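Local coordinates for WZI (Escherichia coli, PDB 2YNK), which forms an outer membrane beta-barrel that binds carbohydrate as a lectin and takes part in group 1 capsule assembly, at residues S231-W236 and D350-Q355; R338-Y343 and N394-S399; E379-W384 and S424-T429. All coordinates share one frame; numbering follows the deposited sequence.

Contact 1. Residues S231-W236 and D350-Q355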
# COMPACT_ATOMS: atom_id res chain seq x y z
N SER A 231 3.59 -12.78 -6.98
CA SER A 231 2.19 -12.37 -7.08
C SER A 231 1.69 -12.34 -8.52
O SER A 231 2.44 -12.05 -9.47
CB SER A 231 1.96 -11.03 -6.39
OG SER A 231 3.02 -10.12 -6.59
N ARG A 232 0.40 -12.64 -8.65
CA ARG A 232 -0.25 -12.72 -9.94
C ARG A 232 -1.65 -12.08 -9.86
O ARG A 232 -2.35 -12.21 -8.86
CB ARG A 232 -0.32 -14.18 -10.36
CG ARG A 232 -0.81 -14.43 -11.78
CD ARG A 232 -0.62 -15.90 -12.14
NE ARG A 232 -1.62 -16.38 -13.10
CZ ARG A 232 -1.57 -16.20 -14.43
NH1 ARG A 232 -0.58 -15.51 -14.99
NH2 ARG A 232 -2.53 -16.70 -15.19
N ILE A 233 -2.02 -11.37 -10.92
CA ILE A 233 -3.34 -10.73 -11.04
C ILE A 233 -3.89 -11.02 -12.42
O ILE A 233 -3.16 -10.92 -13.41
CB ILE A 233 -3.21 -9.20 -10.88
CG1 ILE A 233 -3.40 -8.79 -9.42
CG2 ILE A 233 -4.24 -8.48 -11.72
CD1 ILE A 233 -4.83 -8.92 -8.93
N MSE A 234 -5.17 -11.37 -12.51
CA MSE A 234 -5.81 -11.42 -13.82
C MSE A 234 -7.04 -10.55 -13.87
O MSE A 234 -7.87 -10.56 -12.96
CB MSE A 234 -6.10 -12.84 -14.31
CG MSE A 234 -6.88 -13.67 -13.32
SE MSE A 234 -7.52 -15.30 -14.23
CE MSE A 234 -7.39 -16.45 -12.62
N GLN A 235 -7.15 -9.78 -14.95
CA GLN A 235 -8.33 -8.97 -15.22
C GLN A 235 -9.25 -9.82 -16.09
O GLN A 235 -8.88 -10.21 -17.19
CB GLN A 235 -7.90 -7.70 -15.95
CG GLN A 235 -8.86 -6.53 -15.84
CD GLN A 235 -8.25 -5.23 -16.33
OE1 GLN A 235 -8.82 -4.15 -16.14
NE2 GLN A 235 -7.08 -5.32 -16.96
N TRP A 236 -10.44 -10.13 -15.58
CA TRP A 236 -11.25 -11.22 -16.12
C TRP A 236 -12.72 -10.94 -15.94
O TRP A 236 -13.10 -10.15 -15.08
CB TRP A 236 -10.82 -12.51 -15.41
CG TRP A 236 -11.61 -13.74 -15.76
CD1 TRP A 236 -11.38 -14.63 -16.81
CD2 TRP A 236 -12.78 -14.27 -15.07
NE1 TRP A 236 -12.31 -15.64 -16.81
CE2 TRP A 236 -13.18 -15.47 -15.79
CE3 TRP A 236 -13.51 -13.87 -13.96
CZ2 TRP A 236 -14.26 -16.23 -15.40
CZ3 TRP A 236 -14.61 -14.65 -13.57
CH2 TRP A 236 -14.98 -15.80 -14.28
N ASP A 350 -9.84 0.29 -21.03
CA ASP A 350 -9.59 1.34 -20.04
C ASP A 350 -8.26 1.07 -19.31
O ASP A 350 -7.85 1.87 -18.46
CB ASP A 350 -10.71 1.39 -18.99
CG ASP A 350 -11.98 2.11 -19.46
OD1 ASP A 350 -12.09 2.54 -20.64
OD2 ASP A 350 -12.88 2.24 -18.60
N GLY A 351 -7.62 -0.06 -19.60
CA GLY A 351 -6.30 -0.35 -19.05
C GLY A 351 -6.40 -0.86 -17.63
O GLY A 351 -7.49 -1.16 -17.17
N TYR A 352 -5.26 -0.94 -16.95
CA TYR A 352 -5.18 -1.44 -15.57
C TYR A 352 -5.41 -0.25 -14.61
O TYR A 352 -4.52 0.15 -13.85
CB TYR A 352 -3.82 -2.11 -15.35
CG TYR A 352 -3.68 -2.92 -14.07
CD1 TYR A 352 -4.51 -4.01 -13.82
CD2 TYR A 352 -2.71 -2.61 -13.12
CE1 TYR A 352 -4.39 -4.75 -12.66
CE2 TYR A 352 -2.58 -3.35 -11.95
CZ TYR A 352 -3.42 -4.42 -11.73
OH TYR A 352 -3.31 -5.16 -10.58
N TYR A 353 -6.62 0.32 -14.71
CA TYR A 353 -7.03 1.51 -13.97
C TYR A 353 -8.51 1.42 -13.60
O TYR A 353 -9.32 1.01 -14.43
CB TYR A 353 -6.89 2.78 -14.82
CG TYR A 353 -5.51 3.10 -15.30
CD1 TYR A 353 -4.96 2.42 -16.38
CD2 TYR A 353 -4.76 4.11 -14.72
CE1 TYR A 353 -3.69 2.72 -16.85
CE2 TYR A 353 -3.49 4.42 -15.18
CZ TYR A 353 -2.96 3.72 -16.26
OH TYR A 353 -1.70 4.00 -16.73
N GLN A 354 -8.85 1.83 -12.38
CA GLN A 354 -10.24 2.02 -12.01
C GLN A 354 -10.48 3.50 -11.88
O GLN A 354 -9.73 4.18 -11.17
CB GLN A 354 -10.56 1.37 -10.68
CG GLN A 354 -12.03 1.46 -10.33
CD GLN A 354 -12.36 0.80 -9.03
OE1 GLN A 354 -12.99 -0.25 -9.00
NE2 GLN A 354 -11.93 1.41 -7.94
N GLN A 355 -11.52 3.99 -12.56
CA GLN A 355 -11.88 5.41 -12.56
C GLN A 355 -10.69 6.29 -12.87
O GLN A 355 -10.52 7.37 -12.30
CB GLN A 355 -12.55 5.79 -11.25
CG GLN A 355 -13.81 4.97 -11.02
CD GLN A 355 -14.38 5.10 -9.63
OE1 GLN A 355 -13.70 4.85 -8.64
NE2 GLN A 355 -15.66 5.47 -9.55

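Contact 2. Residues R338-Y343 and N394-S399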
# COMPACT_ATOMS: atom_id res chain seq x y z
N ARG A 338 10.39 0.67 -24.12
CA ARG A 338 9.16 0.64 -24.90
C ARG A 338 8.02 1.27 -24.11
O ARG A 338 7.90 1.05 -22.90
CB ARG A 338 8.84 -0.82 -25.29
CG ARG A 338 7.47 -1.11 -25.88
CD ARG A 338 7.38 -2.60 -26.18
NE ARG A 338 6.01 -3.07 -26.42
CZ ARG A 338 5.65 -4.35 -26.48
NH1 ARG A 338 6.54 -5.33 -26.31
NH2 ARG A 338 4.38 -4.67 -26.69
N THR A 339 7.19 2.07 -24.78
CA THR A 339 6.04 2.71 -24.14
C THR A 339 4.73 2.26 -24.77
O THR A 339 4.72 1.50 -25.74
CB THR A 339 6.12 4.25 -24.19
OG1 THR A 339 5.64 4.72 -25.45
CG2 THR A 339 7.55 4.74 -23.99
N ASN A 340 3.64 2.74 -24.20
CA ASN A 340 2.29 2.48 -24.69
C ASN A 340 1.83 1.02 -24.57
O ASN A 340 0.95 0.58 -25.30
CB ASN A 340 2.12 3.00 -26.14
CG ASN A 340 0.87 3.83 -26.33
OD1 ASN A 340 0.32 4.41 -25.39
ND2 ASN A 340 0.41 3.92 -27.57
N TYR A 341 2.43 0.29 -23.63
CA TYR A 341 2.03 -1.10 -23.35
C TYR A 341 1.82 -1.40 -21.86
O TYR A 341 1.03 -2.27 -21.51
CB TYR A 341 3.06 -2.06 -23.93
CG TYR A 341 2.64 -3.52 -23.93
CD1 TYR A 341 1.65 -3.97 -24.80
CD2 TYR A 341 3.23 -4.44 -23.06
CE1 TYR A 341 1.26 -5.30 -24.80
CE2 TYR A 341 2.85 -5.77 -23.06
CZ TYR A 341 1.86 -6.20 -23.94
OH TYR A 341 1.48 -7.52 -23.94
N SER A 342 2.51 -0.69 -20.97
CA SER A 342 2.33 -0.92 -19.54
C SER A 342 0.95 -0.43 -19.09
O SER A 342 0.53 0.67 -19.44
CB SER A 342 3.43 -0.26 -18.71
OG SER A 342 4.62 -1.01 -18.78
N TYR A 343 0.26 -1.28 -18.34
CA TYR A 343 -1.08 -0.98 -17.83
C TYR A 343 -2.11 -0.70 -18.94
O TYR A 343 -3.15 -0.09 -18.71
CB TYR A 343 -1.01 0.18 -16.82
CG TYR A 343 -0.12 -0.06 -15.61
CD1 TYR A 343 0.13 -1.34 -15.12
CD2 TYR A 343 0.44 1.01 -14.93
CE1 TYR A 343 0.92 -1.54 -14.00
CE2 TYR A 343 1.23 0.83 -13.81
CZ TYR A 343 1.47 -0.45 -13.35
OH TYR A 343 2.26 -0.63 -12.22
N ASN A 394 3.55 9.68 -17.98
CA ASN A 394 2.66 9.61 -19.15
C ASN A 394 3.20 10.25 -20.45
O ASN A 394 2.55 11.10 -21.06
CB ASN A 394 1.27 10.16 -18.78
CG ASN A 394 0.19 9.72 -19.76
OD1 ASN A 394 0.46 9.04 -20.75
ND2 ASN A 394 -1.06 10.11 -19.48
N PRO A 395 4.39 9.81 -20.89
CA PRO A 395 5.01 10.40 -22.08
C PRO A 395 4.16 10.32 -23.35
O PRO A 395 4.35 11.13 -24.25
CB PRO A 395 6.30 9.57 -22.23
CG PRO A 395 5.99 8.27 -21.59
CD PRO A 395 5.11 8.61 -20.43
N GLU A 396 3.24 9.35 -23.42
CA GLU A 396 2.34 9.18 -24.56
C GLU A 396 0.97 9.85 -24.39
O GLU A 396 0.06 9.59 -25.17
CB GLU A 396 2.13 7.68 -24.84
CG GLU A 396 3.40 6.92 -25.20
CD GLU A 396 4.09 7.50 -26.42
OE1 GLU A 396 3.39 7.90 -27.38
OE2 GLU A 396 5.34 7.57 -26.41
N ASN A 397 0.84 10.71 -23.38
CA ASN A 397 -0.43 11.41 -23.09
C ASN A 397 -1.66 10.52 -23.19
O ASN A 397 -2.66 10.90 -23.79
CB ASN A 397 -0.57 12.65 -23.97
CG ASN A 397 0.47 13.70 -23.67
OD1 ASN A 397 0.21 14.66 -22.95
ND2 ASN A 397 1.66 13.52 -24.21
N GLN A 398 -1.58 9.35 -22.57
CA GLN A 398 -2.65 8.36 -22.58
C GLN A 398 -3.85 8.85 -21.77
O GLN A 398 -3.72 9.16 -20.59
CB GLN A 398 -2.17 7.03 -21.98
CG GLN A 398 -0.89 6.46 -22.59
CD GLN A 398 -0.39 5.21 -21.89
OE1 GLN A 398 -0.42 5.09 -20.66
NE2 GLN A 398 0.11 4.27 -22.68
N SER A 399 -5.02 8.88 -22.41
CA SER A 399 -6.27 9.20 -21.73
C SER A 399 -6.63 8.22 -20.59
O SER A 399 -7.29 8.61 -19.63
CB SER A 399 -7.40 9.21 -22.74
OG SER A 399 -7.52 7.93 -23.35

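Contact 3. Residues E379-W384 and S424-T429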
# COMPACT_ATOMS: atom_id res chain seq x y z
N GLU A 379 10.08 10.92 20.67
CA GLU A 379 9.54 10.18 21.82
C GLU A 379 8.08 10.58 22.04
O GLU A 379 7.21 9.74 22.23
CB GLU A 379 10.40 10.52 23.04
CG GLU A 379 9.94 9.94 24.37
CD GLU A 379 10.99 10.09 25.44
OE1 GLU A 379 11.88 10.97 25.30
OE2 GLU A 379 10.95 9.31 26.43
N ASP A 380 7.87 11.88 22.02
CA ASP A 380 6.56 12.55 21.92
C ASP A 380 5.59 12.00 20.84
O ASP A 380 4.38 12.19 20.95
CB ASP A 380 6.86 14.03 21.60
CG ASP A 380 5.70 14.94 21.89
OD1 ASP A 380 4.70 14.47 22.45
OD2 ASP A 380 5.81 16.14 21.55
N ASN A 381 6.13 11.34 19.82
CA ASN A 381 5.38 10.91 18.64
C ASN A 381 4.97 12.06 17.72
O ASN A 381 3.94 11.99 17.06
CB ASN A 381 4.15 10.09 19.01
CG ASN A 381 3.58 9.33 17.82
OD1 ASN A 381 4.28 8.98 16.87
ND2 ASN A 381 2.29 9.06 17.88
N GLN A 382 5.76 13.14 17.69
CA GLN A 382 5.69 14.10 16.61
C GLN A 382 6.52 13.50 15.48
O GLN A 382 7.52 12.86 15.75
CB GLN A 382 6.27 15.44 17.03
CG GLN A 382 5.41 16.21 18.00
CD GLN A 382 6.02 17.55 18.34
OE1 GLN A 382 6.25 18.38 17.46
NE2 GLN A 382 6.28 17.78 19.63
N ARG A 383 6.10 13.70 14.23
CA ARG A 383 6.85 13.14 13.11
C ARG A 383 7.09 14.18 12.03
O ARG A 383 6.14 14.65 11.40
CB ARG A 383 6.12 11.95 12.51
CG ARG A 383 5.40 11.07 13.52
CD ARG A 383 4.98 9.76 12.90
NE ARG A 383 4.66 8.77 13.92
CZ ARG A 383 4.63 7.45 13.72
NH1 ARG A 383 4.89 6.91 12.53
NH2 ARG A 383 4.35 6.65 14.74
N TRP A 384 8.36 14.54 11.83
CA TRP A 384 8.75 15.47 10.78
C TRP A 384 9.23 14.71 9.60
O TRP A 384 9.97 13.75 9.76
CB TRP A 384 9.87 16.35 11.27
CG TRP A 384 9.52 17.00 12.56
CD1 TRP A 384 9.71 16.51 13.85
CD2 TRP A 384 8.87 18.30 12.74
NE1 TRP A 384 9.24 17.39 14.78
CE2 TRP A 384 8.73 18.49 14.19
CE3 TRP A 384 8.41 19.29 11.89
CZ2 TRP A 384 8.14 19.62 14.73
CZ3 TRP A 384 7.82 20.42 12.44
CH2 TRP A 384 7.69 20.59 13.83
N SER A 424 -6.09 12.50 22.47
CA SER A 424 -5.85 11.50 21.43
C SER A 424 -6.15 12.02 20.00
O SER A 424 -6.02 11.27 19.03
CB SER A 424 -6.69 10.26 21.72
OG SER A 424 -6.11 9.11 21.11
N VAL A 425 -6.54 13.28 19.89
CA VAL A 425 -6.87 13.86 18.60
C VAL A 425 -5.60 14.20 17.83
O VAL A 425 -4.86 15.10 18.23
CB VAL A 425 -7.71 15.15 18.74
CG1 VAL A 425 -8.16 15.63 17.36
CG2 VAL A 425 -8.92 14.92 19.65
N ARG A 426 -5.35 13.48 16.73
CA ARG A 426 -4.13 13.65 15.94
C ARG A 426 -4.35 14.41 14.63
O ARG A 426 -5.34 14.21 13.93
CB ARG A 426 -3.50 12.29 15.61
CG ARG A 426 -2.08 12.38 15.09
CD ARG A 426 -1.45 11.01 14.95
NE ARG A 426 -0.01 11.06 14.64
CZ ARG A 426 0.95 11.35 15.51
NH1 ARG A 426 0.65 11.67 16.76
NH2 ARG A 426 2.22 11.36 15.13
N LEU A 427 -3.38 15.24 14.32
CA LEU A 427 -3.41 16.16 13.20
C LEU A 427 -2.26 15.81 12.25
O LEU A 427 -1.16 15.53 12.70
CB LEU A 427 -3.24 17.57 13.76
CG LEU A 427 -3.42 18.79 12.87
CD1 LEU A 427 -4.83 18.86 12.29
CD2 LEU A 427 -3.11 20.04 13.68
N ASN A 428 -2.53 15.82 10.94
CA ASN A 428 -1.53 15.47 9.92
C ASN A 428 -1.47 16.52 8.83
O ASN A 428 -2.39 16.63 8.04
CB ASN A 428 -1.86 14.12 9.26
CG ASN A 428 -1.20 12.95 9.96
OD1 ASN A 428 -1.27 12.81 11.20
ND2 ASN A 428 -0.54 12.09 9.19
N THR A 429 -0.39 17.28 8.79
CA THR A 429 -0.24 18.33 7.79
C THR A 429 0.77 17.99 6.71
O THR A 429 1.64 17.14 6.89
CB THR A 429 0.17 19.66 8.45
OG1 THR A 429 1.23 19.41 9.39
CG2 THR A 429 -1.03 20.28 9.17

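Contact 1. Residues S231-W236 and D350-Q355
I233 and Y352 make the apolar part of this contact. The CG2 methyl of I233 comes obliquely to the Y352 ring, 3.8 Å from its CE1. The same CG2 is 3.6 Å from the Y352 OH. The two side chains cross at about a right angle, with the isoleucine methyl near the hydroxyl end of the ring. Next along the strand on this side is Q235. Its chain is extended, with CG anti to the backbone N (chi1 -157°), and this carries the amide out to the loop. NE2 of Q235 lies at the edge of the Y352 ring, 4.3 Å from CD1. OE1 of Q235 is 3.4 Å from the G351 carbonyl O, and two acceptors make no hydrogen bond.

The second shell supplies the polar bonds. Y352 OH is hydrogen-bonded to the I161 carbonyl, which fixes the far end of the ring. G351 O bonds to the Y205 hydroxyl. It also takes a weak bond from Y353 N, 3.0 Å away, which closes an inverse gamma turn centred on Y352. On the strand side, I213 touches both I233 and Q235, and W152 also packs on I233.

The contact joins barrel strand 226-236 to the long connection between strands 322-331 and 368-377, where that connection enters its short hairpin. I233 and Q235 point to the loop; M234 between them points away, the usual strand alternation. The chemistry implies a small buried interface resting on van der Waals contact: no hydrogen bond crosses it, and Y352 OH and G351 O find I161 and Y205 outside it.

Contact 2. Residues R338-Y343 and N394-S399
The shortest sound bond here runs from Q398 NE2 to N340 OD1, 2.7 Å and nearly straight at 170°. It joins two loops of the beta-barrel, one after strand 322-331 and one after strand 383-393. The donor lies in the carbonyl plane of N340, on a lone pair of OD1. The acceptor in turn lies in the amide plane of Q398. The two amide planes are 33° apart, and the side chains slide past each other in opposite directions. The Q398 chain is extended beyond CG, which lets its amide span the gap.

A second, weaker link is nearer the solvent. T339 OG1 gives a weak hydrogen bond to E396 OE2 at 3.0 Å. The E396 chain is bent at chi2 (-58°), which turns its carboxylate so that OE2 comes within reach of T339 OG1. CB of E396 sits 3.8 Å from N340 OD1, and these two side chains cross at about a right angle.

Other bonds position the partners. N340 N makes a weak hydrogen bond to D366, a residue that also touches P395 and Q398. On the other side N394 to N397 form a type I beta turn, closed by N397 N to N394 O at 2.9 Å. This presents E396 to the facing loop. N394 ND2 has a further partner in the F404 carbonyl.

The N394 side chain also clamps the backbone of Q398 at two points. Its OD1 accepts from Q398 N at 2.8 Å, and its ND2 donates to Q398 O at 3.0 Å.

Contact 3. Residues E379-W384 and S424-T429
N381 is the first residue of 379-384 to meet R426, and it does so with both backbone and side chain. Its carbonyl O accepts from R426 NH2 at 2.7 Å and 171°. The donor lies nearly along the C=O axis, and the oxygen lies in the guanidinium plane. R426 NH1 adds a weak bond to the same oxygen at 3.3 Å. The N381 amide lies over one face of that guanidinium, with the planes only 15° apart. CG is anti to the backbone N (chi1 -165°), which folds the amide over the arginine. N381 ND2 and R426 NH1, 3.3 Å apart, are both donors and make no hydrogen bond.

Q382 points away from R426. Its NE2 bonds to D380 OD2 at 2.6 Å, and its OE1 to W417 NE1.

R383 turns back to N381. Its NE and NH2 grip N381 OD1 side-on, at 3.0 and 3.2 Å, from opposite faces of the amide plane. CG of R383 meets the R426 guanidinium at its edge, 3.6 Å from NH2. W384 touches bound dodecane, as does L427 of the other segment.

R426 reaches past intervening strand 408-422 to the turn that leads into strand 383-393. R383 NE and R426 NH2 are 3.8 Å apart, so like charges are close. Salt bridges from R383 to D13 on helix 8-19 and from R426 to D420 probably offset this. The chemistry implies that N381 bridges two buried arginines, accepting from R383 with its side-chain OD1 and from R426 with its backbone O.

Overall arrangement
Contacts 1 and 2 are neighbours, with centres 15 Å apart. They meet where Y352 N probably hydrogen-bonds to Y343 O at 2.9 Å. Both draw on the long connection between strands 322-331 and 368-377: contact 1 ties it to the barrel strand 226-236, contact 2 to the loop after strand 383-393. Contact 3 lies on the opposite side of the chain's centre, 36 Å from contact 1 and 39 Å from contact 2 between centres. Contacts 1 and 3 reach the same barrel sheet. W384 and L427 in contact 3 belong to dodecane pockets. In contact 1, S231 touches a bound hexane, while the I233 side chain is about 10 Å from one.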